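Local coordinates for protein Adhesin/invasin TibA autotransporter (Escherichia coli, PDB 4Q1Q) that mediates adhesion to and invasion of human intestinal epithelial cells and bacterial aggregation, with this chain forming part of its passenger domain, a heptosylated parallel beta-helix, at residues Q140-S143 and I147-A150; T245-T248 and M252-V255. All blocks are in the same frame, centred on the assembly; numbering follows the deposited sequence.

Contact 1: Q140-S143 and I147-A150; sequences QFVS and IVKA. With 289 (D-glycero-alpha-D-manno-heptopyranose), chain N.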
loop_
_atom_site.group_PDB
_atom_site.type_symbol
_atom_site.label_atom_id
_atom_site.label_comp_id
_atom_site.label_asym_id
_atom_site.label_seq_id
_atom_site.Cartn_x
_atom_site.Cartn_y
_atom_site.Cartn_z
ATOM N N GLN A 140 4.019 3.353 -0.242
ATOM C CA GLN A 140 3.463 2.510 0.805
ATOM C C GLN A 140 4.314 1.256 0.979
ATOM O O GLN A 140 4.590 0.558 0.009
ATOM C CB GLN A 140 2.029 2.140 0.415
ATOM C CG GLN A 140 1.323 1.323 1.484
ATOM C CD GLN A 140 0.057 0.649 1.007
ATOM O OE1 GLN A 140 0.047 -0.119 0.043
ATOM N NE2 GLN A 140 -1.030 0.900 1.727
ATOM N N PHE A 141 4.717 0.962 2.211
ATOM C CA PHE A 141 5.548 -0.192 2.529
ATOM C C PHE A 141 4.773 -1.155 3.412
ATOM O O PHE A 141 4.241 -0.719 4.430
ATOM C CB PHE A 141 6.798 0.215 3.308
ATOM C CG PHE A 141 7.730 1.099 2.531
ATOM C CD1 PHE A 141 8.666 0.547 1.667
ATOM C CD2 PHE A 141 7.651 2.481 2.654
ATOM C CE1 PHE A 141 9.519 1.352 0.930
ATOM C CE2 PHE A 141 8.527 3.284 1.940
ATOM C CZ PHE A 141 9.452 2.727 1.078
ATOM N N VAL A 142 4.704 -2.430 3.021
ATOM C CA VAL A 142 3.987 -3.427 3.799
ATOM C C VAL A 142 4.891 -4.605 4.113
ATOM O O VAL A 142 5.479 -5.222 3.217
ATOM C CB VAL A 142 2.758 -3.977 3.078
ATOM C CG1 VAL A 142 1.839 -4.621 4.110
ATOM C CG2 VAL A 142 2.092 -2.852 2.320
ATOM N N SER A 143 4.972 -4.923 5.397
ATOM C CA SER A 143 5.941 -5.926 5.782
ATOM C C SER A 143 5.583 -6.713 7.021
ATOM O O SER A 143 4.863 -6.234 7.899
ATOM C CB SER A 143 7.258 -5.221 6.079
ATOM O OG SER A 143 8.296 -6.189 6.116
ATOM N N ILE A 147 -0.878 -5.919 6.498
ATOM C CA ILE A 147 -1.847 -6.240 5.463
ATOM C C ILE A 147 -2.520 -4.973 4.977
ATOM O O ILE A 147 -2.973 -4.141 5.775
ATOM C CB ILE A 147 -2.940 -7.205 5.954
ATOM C CG1 ILE A 147 -2.276 -8.468 6.523
ATOM C CG2 ILE A 147 -3.891 -7.538 4.813
ATOM C CD1 ILE A 147 -3.224 -9.558 6.988
ATOM N N VAL A 148 -2.585 -4.834 3.657
ATOM C CA VAL A 148 -3.218 -3.660 3.061
ATOM C C VAL A 148 -4.299 -4.110 2.093
ATOM O O VAL A 148 -4.135 -5.105 1.387
ATOM C CB VAL A 148 -2.231 -2.713 2.340
ATOM C CG1 VAL A 148 -1.199 -2.184 3.315
ATOM C CG2 VAL A 148 -1.531 -3.405 1.177
ATOM N N LYS A 149 -5.420 -3.396 2.113
ATOM C CA LYS A 149 -6.599 -3.826 1.382
ATOM C C LYS A 149 -7.104 -2.611 0.653
ATOM O O LYS A 149 -7.160 -1.540 1.240
ATOM C CB LYS A 149 -7.662 -4.421 2.305
ATOM C CG LYS A 149 -9.063 -4.439 1.699
ATOM C CD LYS A 149 -10.107 -5.009 2.645
ATOM C CE LYS A 149 -10.333 -6.488 2.380
ATOM N NZ LYS A 149 -10.921 -7.176 3.562
ATOM N N ALA A 150 -7.440 -2.800 -0.621
ATOM C CA ALA A 150 -8.042 -1.766 -1.454
ATOM C C ALA A 150 -7.159 -0.537 -1.565
ATOM O O ALA A 150 -7.670 0.576 -1.627
ATOM C CB ALA A 150 -9.423 -1.361 -0.940
HETATM O O7 289 N . 9.741 -3.427 9.880
HETATM C C7 289 N . 10.012 -2.352 8.973
HETATM C C6 289 N . 10.104 -2.871 7.542
HETATM O O6 289 N . 11.411 -2.620 7.014
HETATM C C5 289 N . 9.776 -4.362 7.393
HETATM O O5 289 N . 10.120 -4.704 6.047
HETATM C C1 289 N . 9.513 -5.952 5.700
HETATM C C2 289 N . 10.395 -7.050 6.267
HETATM O O2 289 N . 11.649 -6.907 5.597
HETATM C C3 289 N . 10.377 -6.872 7.792
HETATM O O3 289 N . 11.447 -7.640 8.367
HETATM C C4 289 N . 10.400 -5.422 8.305
HETATM O O4 289 N . 9.653 -5.432 9.529
#
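The side-chain oxygen OE1 of Gln140, lying 3.8 Å from Val148 CG2, illustrates how a beta-helix accommodates an amide in its interior: it accepts a hydrogen bond from Gln159 NE2 and engages in a weaker one with Thr151 OG1. On the same carboxamide, NE2 donates to Gln121 OE1, so glutamines of three successive coils are joined in a row along the axis. With CG anti to the backbone N (chi1 -177°) and the chain extended beyond it, Gln140 extends into the core to meet Val148 coming from the opposite direction. NE2 makes the closest approach, 3.5 Å from Val148 CG1, while CD stands 3.9 Å from that methyl.

Two residues further along the strand, Val142 supplies the apolar half of the contact. Its CG2 presses on Val148 CG1 at 3.5 Å, the two branched side chains meeting at a slant. Val142 CG1, anti to its own N (chi1 -161°), reaches instead over the start of the other strand, 3.8 Å from Ile147 N. The N-to-C directions of the two short segments differ by 131°, and no hydrogen bond joins them: they are consecutive walls of one coil, each paired in parallel with the coils before and after.

Phe141 and Ser143 point outward. The ring of Phe141 stacks with those of Tyr122 and Tyr160, and Ser143 OG is covalently bonded to heptose C1 at 1.3 Å, with Arg162 close by. Chemistry is thus divided between the two sides of one strand. Inside, the buried amide is hydrogen-bonded to the neighbouring coils along the axis and offers Val148 only van der Waals contact; outside, the sugar is joined to Ser143 OG.

Contact 2: T245-T248 and M252-V255; sequences TTIT and MLQV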
loop_
_atom_site.group_PDB
_atom_site.type_symbol
_atom_site.label_atom_id
_atom_site.label_comp_id
_atom_site.label_asym_id
_atom_site.label_seq_id
_atom_site.Cartn_x
_atom_site.Cartn_y
_atom_site.Cartn_z
ATOM N N THR A 245 -3.130 -19.079 -16.360
ATOM C CA THR A 245 -3.319 -17.807 -17.025
ATOM C C THR A 245 -4.352 -18.054 -18.118
ATOM O O THR A 245 -4.248 -18.983 -18.922
ATOM C CB THR A 245 -2.008 -17.304 -17.647
ATOM O OG1 THR A 245 -1.043 -17.124 -16.610
ATOM C CG2 THR A 245 -2.201 -15.979 -18.337
ATOM N N THR A 246 -5.305 -17.140 -18.212
ATOM C CA THR A 246 -6.189 -17.139 -19.364
ATOM C C THR A 246 -5.876 -15.886 -20.185
ATOM O O THR A 246 -5.744 -14.777 -19.661
ATOM C CB THR A 246 -7.672 -17.265 -18.936
ATOM O OG1 THR A 246 -8.453 -17.682 -20.062
ATOM C CG2 THR A 246 -8.209 -15.946 -18.444
ATOM N N ILE A 247 -5.704 -16.098 -21.485
ATOM C CA ILE A 247 -5.399 -15.003 -22.396
ATOM C C ILE A 247 -6.602 -14.853 -23.318
ATOM O O ILE A 247 -6.870 -15.711 -24.165
ATOM C CB ILE A 247 -4.136 -15.221 -23.262
ATOM C CG1 ILE A 247 -2.971 -15.704 -22.396
ATOM C CG2 ILE A 247 -3.745 -13.943 -23.996
ATOM C CD1 ILE A 247 -2.771 -17.201 -22.409
ATOM N N THR A 248 -7.265 -13.719 -23.132
ATOM C CA THR A 248 -8.456 -13.376 -23.870
ATOM C C THR A 248 -8.016 -12.762 -25.185
ATOM O O THR A 248 -6.931 -12.193 -25.326
ATOM C CB THR A 248 -9.342 -12.369 -23.112
ATOM O OG1 THR A 248 -8.720 -11.075 -23.104
ATOM C CG2 THR A 248 -9.625 -12.858 -21.684
HETATM N N MSE A 252 -2.068 -10.756 -24.194
HETATM C CA MSE A 252 -0.794 -11.437 -24.441
HETATM C C MSE A 252 -0.044 -11.987 -23.266
HETATM O O MSE A 252 0.130 -11.327 -22.241
HETATM C CB MSE A 252 0.157 -10.428 -25.059
HETATM C CG MSE A 252 1.308 -11.195 -25.716
HETATM SE SE MSE A 252 2.479 -9.835 -26.524
HETATM C CE MSE A 252 1.523 -9.599 -28.235
ATOM N N LEU A 253 0.408 -13.225 -23.441
ATOM C CA LEU A 253 1.399 -13.814 -22.551
ATOM C C LEU A 253 2.708 -13.876 -23.341
ATOM O O LEU A 253 2.793 -14.459 -24.421
ATOM C CB LEU A 253 0.954 -15.193 -22.073
ATOM C CG LEU A 253 2.015 -16.144 -21.512
ATOM C CD1 LEU A 253 2.405 -15.593 -20.151
ATOM C CD2 LEU A 253 1.471 -17.563 -21.455
ATOM N N GLN A 254 3.735 -13.234 -22.803
ATOM C CA GLN A 254 5.061 -13.347 -23.396
ATOM C C GLN A 254 6.059 -13.982 -22.448
ATOM O O GLN A 254 6.290 -13.517 -21.331
ATOM C CB GLN A 254 5.514 -11.949 -23.758
ATOM C CG GLN A 254 6.755 -11.938 -24.632
ATOM C CD GLN A 254 7.046 -10.535 -25.111
ATOM O OE1 GLN A 254 6.297 -9.588 -24.851
ATOM N NE2 GLN A 254 8.164 -10.393 -25.791
ATOM N N VAL A 255 6.649 -15.081 -22.899
ATOM C CA VAL A 255 7.561 -15.835 -22.054
ATOM C C VAL A 255 8.968 -15.749 -22.640
ATOM O O VAL A 255 9.208 -16.140 -23.775
ATOM C CB VAL A 255 7.096 -17.296 -21.934
ATOM C CG1 VAL A 255 7.966 -18.100 -20.976
ATOM C CG2 VAL A 255 5.643 -17.326 -21.477
#
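Apolar packing across a corner of the beta-helix, within one coil near the C-terminal end of the modelled chain, is what unites 245-248 with 252-255. Three residues separate the segments in sequence, and no hydrogen bond passes between them. The contact rests on Ile247, whose two branches have different targets.

With CG1 of Ile247 beside the backbone N (chi1 -47°), CG2 falls anti to that N and is carried toward the opening of the next strand, where it sits 3.6 Å from Met252 N and 3.9 Å from Met252 CA. The other branch turns to the neighbouring wall: Ile247 CG1 comes within 4.0 Å of Leu253 CB, and the two side chains cross at about a right angle. Leu253 thus makes its closest approach with the root of its side chain. Met252, modelled as selenomethionine, takes part through its backbone, since its CB points away from Ile247 and its side chain touches Arg233 of the preceding coil and Ala271 and Ile273 of the following one.

Two residues before Ile247, Thr245 turns its hydroxyl to Gln234 OE1, a glutamine that Leu253 also touches. Strand 241-247 is flanked by strands 226-228 and 260-266, whereas strand 252-255 lies between 233-236 and 271-273; Ile247 also touches Val272 of that last strand, which ties the corner to the coil that follows.

Overall arrangement
Both contacts close corners of the same beta-helix, but different ones. In contact 1 the chain leaves the row of strands that contains 139-143 and turns into 147-149; in contact 2 it arrives from 241-247 and enters that same row at 252-255, six coils later. Their centres are 27 Å apart and their nearest atoms about 22 Å, so they do not touch. Contact 1 carries a heptose on Ser143, and another lies about 5 Å from the side chain of Ile147; that of Ile247 in contact 2 is about 10 Å from a bound heptose. Coils are held by backbone pairing and side-chain rows, while in both contacts neighbouring walls meet through interior side chains without a hydrogen bond.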